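Local structure of microcin B17-processing protein McbD (Escherichia coli str. K-12 substr. MG1655, 6GRH) at residues E[40-45]-E[262-267]; E[359-364]-E[375-380]. The protein belongs to the YcaO family and is needed to process the inactive microcin B17 precursor into the active peptide, probably as its ATP-dependent cyclodehydratase. The protein carries 1 engineered substitution. All blocks are in the same frame, centred on the assembly; numbering follows the deposited sequence.

Contact 1. Residues E[40-45]-E[262-267]; sequences PASAAG and LWQSYI
Gln-264 reaches from the helix toward Ser-42 and Ala-43, while Trp-263, one residue earlier, meets Ala-44. The glutamine leaves the helix pointing at the strand. Its CB is 4.4 Å from Ala-44 CB. CG is anti to the backbone N (chi1 -172°), and the chain is extended beyond it, which carries the end across to the strand. Gln-264 CG passes 4.3 Å from Ser-42 OG. Gln-264 CD lies 3.8 Å from Ser-42 OG and 4.0 Å from Ala-43 CA. The amide group ends beside Ser-42 and the backbone of Ala-43. Phe-29 of strand 28-33 also touches Gln-264.

Strand 41-45 is an outermost strand of a four-stranded antiparallel sheet within the chain and pairs with strand 28-33. Helix 251-275 runs past it, with the two short segment axes 8.6 Å apart at closest approach. Ala-44 CB sits at the edge of the Trp-263 indole, near the ring plane. Ala-44 CB touches the six-membered ring of Trp-263, 3.6 Å from CZ3 and 3.9 Å from CE3. Ile-267 CG2, one helical turn on, lies over one face of the indole, offset toward the rim. Farther round the helix, Tyr-266 stacks on Phe-66 of the McbC chain, and its OH is hydrogen-bonded to Gly-65 O of that chain.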
loop_
_atom_site.group_PDB
_atom_site.type_symbol
_atom_site.label_atom_id
_atom_site.label_comp_id
_atom_site.label_asym_id
_atom_site.label_seq_id
_atom_site.Cartn_x
_atom_site.Cartn_y
_atom_site.Cartn_z
ATOM N N PRO E 40 -29.813 -20.828 -0.346
ATOM C CA PRO E 40 -28.377 -20.564 -0.566
ATOM C C PRO E 40 -27.630 -21.753 -1.204
ATOM O O PRO E 40 -27.897 -22.899 -0.878
ATOM C CB PRO E 40 -27.845 -20.305 0.842
ATOM C CG PRO E 40 -29.017 -19.905 1.637
ATOM C CD PRO E 40 -30.233 -20.519 1.031
ATOM N N ALA E 41 -26.743 -21.479 -2.134
ATOM C CA ALA E 41 -26.013 -22.516 -2.839
ATOM C C ALA E 41 -24.616 -22.629 -2.261
ATOM O O ALA E 41 -23.930 -21.609 -2.084
ATOM C CB ALA E 41 -25.941 -22.150 -4.309
ATOM N N SER E 42 -24.155 -23.848 -1.987
ATOM C CA SER E 42 -22.824 -24.000 -1.422
ATOM C C SER E 42 -22.098 -25.252 -1.901
ATOM O O SER E 42 -22.700 -26.140 -2.474
ATOM C CB SER E 42 -22.936 -24.035 0.091
ATOM O OG SER E 42 -23.658 -25.177 0.481
ATOM N N ALA E 43 -20.802 -25.279 -1.641
ATOM C CA ALA E 43 -19.948 -26.408 -1.944
ATOM C C ALA E 43 -18.797 -26.387 -0.980
ATOM O O ALA E 43 -18.379 -25.326 -0.489
ATOM C CB ALA E 43 -19.429 -26.342 -3.361
ATOM N N ALA E 44 -18.231 -27.560 -0.768
ATOM C CA ALA E 44 -17.094 -27.692 0.090
ATOM C C ALA E 44 -16.086 -28.627 -0.536
ATOM O O ALA E 44 -16.454 -29.551 -1.270
ATOM C CB ALA E 44 -17.531 -28.189 1.459
ATOM N N GLY E 45 -14.824 -28.380 -0.223
ATOM C CA GLY E 45 -13.723 -29.238 -0.630
ATOM C C GLY E 45 -12.434 -28.464 -0.688
ATOM O O GLY E 45 -12.233 -27.513 0.077
ATOM N N LEU E 262 -21.182 -35.242 3.476
ATOM C CA LEU E 262 -21.654 -35.349 4.854
ATOM C C LEU E 262 -21.256 -34.124 5.699
ATOM O O LEU E 262 -22.096 -33.509 6.328
ATOM C CB LEU E 262 -21.177 -36.651 5.499
ATOM C CG LEU E 262 -21.803 -37.019 6.852
ATOM C CD1 LEU E 262 -21.765 -38.532 7.105
ATOM C CD2 LEU E 262 -21.146 -36.265 8.013
ATOM N N TRP E 263 -19.974 -33.781 5.701
ATOM C CA TRP E 263 -19.502 -32.618 6.441
ATOM C C TRP E 263 -20.263 -31.336 6.061
ATOM O O TRP E 263 -20.671 -30.556 6.925
ATOM C CB TRP E 263 -18.010 -32.415 6.210
ATOM C CG TRP E 263 -17.500 -31.250 6.964
ATOM C CD1 TRP E 263 -17.188 -31.204 8.275
ATOM C CD2 TRP E 263 -17.299 -29.944 6.447
ATOM N NE1 TRP E 263 -16.786 -29.929 8.617
ATOM C CE2 TRP E 263 -16.842 -29.141 7.507
ATOM C CE3 TRP E 263 -17.469 -29.374 5.183
ATOM C CZ2 TRP E 263 -16.524 -27.789 7.349
ATOM C CZ3 TRP E 263 -17.161 -28.017 5.013
ATOM C CH2 TRP E 263 -16.690 -27.240 6.096
ATOM N N GLN E 264 -20.452 -31.135 4.763
ATOM C CA GLN E 264 -21.241 -30.015 4.282
ATOM C C GLN E 264 -22.653 -29.982 4.878
ATOM O O GLN E 264 -23.083 -28.944 5.369
ATOM C CB GLN E 264 -21.286 -29.999 2.747
ATOM C CG GLN E 264 -21.950 -28.727 2.243
ATOM C CD GLN E 264 -21.984 -28.569 0.732
ATOM O OE1 GLN E 264 -21.987 -27.442 0.238
ATOM N NE2 GLN E 264 -22.055 -29.674 -0.000
ATOM N N SER E 265 -23.378 -31.103 4.862
ATOM C CA SER E 265 -24.736 -31.113 5.431
ATOM C C SER E 265 -24.691 -30.956 6.924
ATOM O O SER E 265 -25.511 -30.287 7.482
ATOM C CB SER E 265 -25.478 -32.401 5.093
ATOM O OG SER E 265 -25.626 -32.481 3.690
ATOM N N TYR E 266 -23.716 -31.591 7.564
ATOM C CA TYR E 266 -23.535 -31.490 9.016
ATOM C C TYR E 266 -23.334 -30.034 9.428
ATOM O O TYR E 266 -24.027 -29.538 10.330
ATOM C CB TYR E 266 -22.313 -32.308 9.408
ATOM C CG TYR E 266 -21.961 -32.386 10.866
ATOM C CD1 TYR E 266 -21.409 -31.301 11.540
ATOM C CD2 TYR E 266 -22.088 -33.577 11.549
ATOM C CE1 TYR E 266 -21.061 -31.385 12.880
ATOM C CE2 TYR E 266 -21.733 -33.679 12.882
ATOM C CZ TYR E 266 -21.220 -32.579 13.541
ATOM O OH TYR E 266 -20.852 -32.670 14.848
ATOM N N ILE E 267 -22.386 -29.351 8.782
ATOM C CA ILE E 267 -22.041 -28.006 9.209
ATOM C C ILE E 267 -23.112 -26.959 8.862
ATOM O O ILE E 267 -23.343 -26.049 9.664
ATOM C CB ILE E 267 -20.621 -27.589 8.739
ATOM C CG1 ILE E 267 -20.072 -26.505 9.658
ATOM C CG2 ILE E 267 -20.607 -27.148 7.287
ATOM C CD1 ILE E 267 -19.830 -26.984 11.069
#

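Contact 2. Residues E[359-364]-E[375-380]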
loop_
_atom_site.group_PDB
_atom_site.type_symbol
_atom_site.label_atom_id
_atom_site.label_comp_id
_atom_site.label_asym_id
_atom_site.label_seq_id
_atom_site.Cartn_x
_atom_site.Cartn_y
_atom_site.Cartn_z
ATOM N N SER E 359 -35.573 -40.339 -16.666
ATOM C CA SER E 359 -36.152 -41.557 -17.216
ATOM C C SER E 359 -37.458 -41.964 -16.514
ATOM O O SER E 359 -37.462 -42.178 -15.301
ATOM C CB SER E 359 -35.167 -42.710 -17.146
ATOM O OG SER E 359 -35.749 -43.881 -17.723
ATOM N N PRO E 360 -38.561 -42.112 -17.281
ATOM C CA PRO E 360 -39.799 -42.679 -16.683
ATOM C C PRO E 360 -39.727 -44.170 -16.353
ATOM O O PRO E 360 -40.663 -44.689 -15.751
ATOM C CB PRO E 360 -40.856 -42.418 -17.760
ATOM C CG PRO E 360 -40.076 -42.467 -19.041
ATOM C CD PRO E 360 -38.734 -41.842 -18.723
ATOM N N ASP E 361 -38.653 -44.855 -16.765
ATOM C CA ASP E 361 -38.386 -46.235 -16.350
ATOM C C ASP E 361 -37.580 -46.389 -15.054
ATOM O O ASP E 361 -37.354 -47.515 -14.584
ATOM C CB ASP E 361 -37.707 -46.978 -17.501
ATOM C CG ASP E 361 -38.677 -47.289 -18.632
ATOM O OD1 ASP E 361 -39.870 -47.546 -18.346
ATOM O OD2 ASP E 361 -38.253 -47.271 -19.811
ATOM N N PHE E 362 -37.169 -45.265 -14.477
ATOM C CA PHE E 362 -36.534 -45.219 -13.177
ATOM C C PHE E 362 -37.398 -44.283 -12.325
ATOM O O PHE E 362 -38.415 -43.742 -12.813
ATOM C CB PHE E 362 -35.115 -44.647 -13.316
ATOM C CG PHE E 362 -34.119 -45.569 -13.995
ATOM C CD1 PHE E 362 -34.111 -45.719 -15.375
ATOM C CD2 PHE E 362 -33.158 -46.237 -13.258
ATOM C CE1 PHE E 362 -33.193 -46.543 -16.002
ATOM C CE2 PHE E 362 -32.233 -47.075 -13.883
ATOM C CZ PHE E 362 -32.244 -47.216 -15.258
ATOM N N PHE E 363 -37.014 -44.072 -11.071
ATOM C CA PHE E 363 -37.712 -43.066 -10.253
ATOM C C PHE E 363 -37.586 -41.658 -10.850
ATOM O O PHE E 363 -36.496 -41.213 -11.176
ATOM C CB PHE E 363 -37.228 -43.100 -8.815
ATOM C CG PHE E 363 -37.574 -44.374 -8.118
ATOM C CD1 PHE E 363 -38.863 -44.572 -7.627
ATOM C CD2 PHE E 363 -36.639 -45.382 -7.980
ATOM C CE1 PHE E 363 -39.198 -45.741 -6.993
ATOM C CE2 PHE E 363 -36.960 -46.552 -7.339
ATOM C CZ PHE E 363 -38.242 -46.751 -6.853
ATOM N N LEU E 364 -38.719 -40.981 -11.034
ATOM C CA LEU E 364 -38.710 -39.614 -11.595
ATOM C C LEU E 364 -38.257 -38.564 -10.583
ATOM O O LEU E 364 -37.789 -37.499 -10.967
ATOM C CB LEU E 364 -40.085 -39.245 -12.189
ATOM C CG LEU E 364 -40.331 -39.815 -13.590
ATOM C CD1 LEU E 364 -41.772 -39.620 -14.015
ATOM C CD2 LEU E 364 -39.412 -39.212 -14.636
ATOM N N ASN E 375 -43.671 -48.152 -9.460
ATOM C CA ASN E 375 -43.467 -49.328 -10.308
ATOM C C ASN E 375 -42.728 -48.903 -11.566
ATOM O O ASN E 375 -43.259 -48.153 -12.384
ATOM C CB ASN E 375 -44.804 -49.975 -10.655
ATOM C CG ASN E 375 -45.554 -50.475 -9.428
ATOM O OD1 ASN E 375 -44.956 -50.773 -8.389
ATOM N ND2 ASN E 375 -46.878 -50.592 -9.551
ATOM N N ASN E 376 -41.492 -49.373 -11.696
ATOM C CA ASN E 376 -40.605 -48.957 -12.790
ATOM C C ASN E 376 -39.632 -50.117 -13.097
ATOM O O ASN E 376 -39.867 -51.238 -12.627
ATOM C CB ASN E 376 -39.925 -47.600 -12.452
ATOM C CG ASN E 376 -39.169 -47.619 -11.130
ATOM O OD1 ASN E 376 -38.350 -48.503 -10.878
ATOM N ND2 ASN E 376 -39.433 -46.630 -10.284
ATOM N N LYS E 377 -38.589 -49.890 -13.899
ATOM C CA LYS E 377 -37.685 -50.989 -14.272
ATOM C C LYS E 377 -36.713 -51.451 -13.186
ATOM O O LYS E 377 -36.068 -52.482 -13.363
ATOM C CB LYS E 377 -36.924 -50.673 -15.558
ATOM C CG LYS E 377 -37.809 -50.558 -16.785
ATOM C CD LYS E 377 -38.391 -51.905 -17.196
ATOM C CE LYS E 377 -39.364 -51.803 -18.362
ATOM N NZ LYS E 377 -38.859 -50.947 -19.473
ATOM N N ILE E 378 -36.612 -50.740 -12.063
ATOM C CA ILE E 378 -35.754 -51.206 -10.945
ATOM C C ILE E 378 -36.487 -51.487 -9.632
ATOM O O ILE E 378 -35.866 -51.922 -8.657
ATOM C CB ILE E 378 -34.586 -50.237 -10.687
ATOM C CG1 ILE E 378 -35.099 -48.861 -10.236
ATOM C CG2 ILE E 378 -33.738 -50.100 -11.947
ATOM C CD1 ILE E 378 -34.033 -47.994 -9.625
ATOM N N TYR E 379 -37.793 -51.233 -9.587
ATOM C CA TYR E 379 -38.570 -51.526 -8.394
ATOM C C TYR E 379 -40.038 -51.745 -8.753
ATOM O O TYR E 379 -40.534 -51.177 -9.721
ATOM C CB TYR E 379 -38.415 -50.393 -7.381
ATOM C CG TYR E 379 -38.971 -50.712 -6.018
ATOM C CD1 TYR E 379 -38.236 -51.453 -5.107
ATOM C CD2 TYR E 379 -40.243 -50.270 -5.637
ATOM C CE1 TYR E 379 -38.733 -51.748 -3.852
ATOM C CE2 TYR E 379 -40.754 -50.558 -4.384
ATOM C CZ TYR E 379 -39.993 -51.299 -3.488
ATOM O OH TYR E 379 -40.489 -51.616 -2.237
ATOM N N HIS E 380 -40.702 -52.608 -7.990
ATOM C CA HIS E 380 -42.158 -52.781 -8.063
ATOM C C HIS E 380 -42.677 -52.850 -6.633
ATOM O O HIS E 380 -42.004 -53.413 -5.763
ATOM C CB HIS E 380 -42.535 -54.056 -8.845
ATOM C CG HIS E 380 -43.947 -54.056 -9.360
ATOM N ND1 HIS E 380 -45.005 -54.599 -8.653
ATOM C CD2 HIS E 380 -44.477 -53.575 -10.510
ATOM C CE1 HIS E 380 -46.119 -54.459 -9.352
ATOM N NE2 HIS E 380 -45.827 -53.832 -10.479
HETATM O O HOH W 1 -42.739 -46.046 -14.150
#
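Asn-376 holds CG between its backbone N and carbonyl carbon (chi1 55°), and Phe-363 sets CG beside its backbone N, anti to the carbonyl carbon (chi1 -66°). Together these torsions bring the amide over the ring. Asn-376 ND2 sits 3.3 Å above the plane of the Phe-363 ring, over its centre. Amide and ring planes are 87° apart, so the amide stands upright on the face. ND2 is also hydrogen-bonded to Asn-373 O. At the other end of the amide, Asn-376 OD1 accepts from Ile-378 N at 3.1 Å, in the carbonyl plane. This is an Asx turn, with a weak second bond from Tyr-379 N. It faces the type I beta turn 359-362, and both turns belong to the chain that follows strand 350-358. Lys-377 N donates to Asp-361 O at 2.8 Å. A water bridges Pro-360 O and Asn-375 O. The Asp-361 and Lys-377 side chains run alongside each other, with a long salt bridge of 3.7 Å from OD1 to NZ; Asp-361 OD2 is hydrogen-bonded to Ser-335 OG and Asn-337 ND2. Ile-378 touches both phenylalanines with different branches: CG2 is 3.9 Å from Phe-362 CE2, and CD1 is 4.0 Å from Phe-363 CE2.

The two contacts lie on opposite sides of the chain's centre, their centres about 30 Å apart, and share no helix or strand. Contact 1 is a surface contact. It joins a strand to a helix more than 200 residues later, and little area is buried. Contact 2 is mainly buried and joins two nearby loops, with more than twice the buried area. Contact 1 relies on one long polar side chain and an alanine beside an indole. Neither segment of contact 2 is helix or strand; it combines turns, a backbone hydrogen bond and a bridging water with packing of aromatic rings. McbC touches the helix segment of contact 1 through other residues; no other chain touches contact 2.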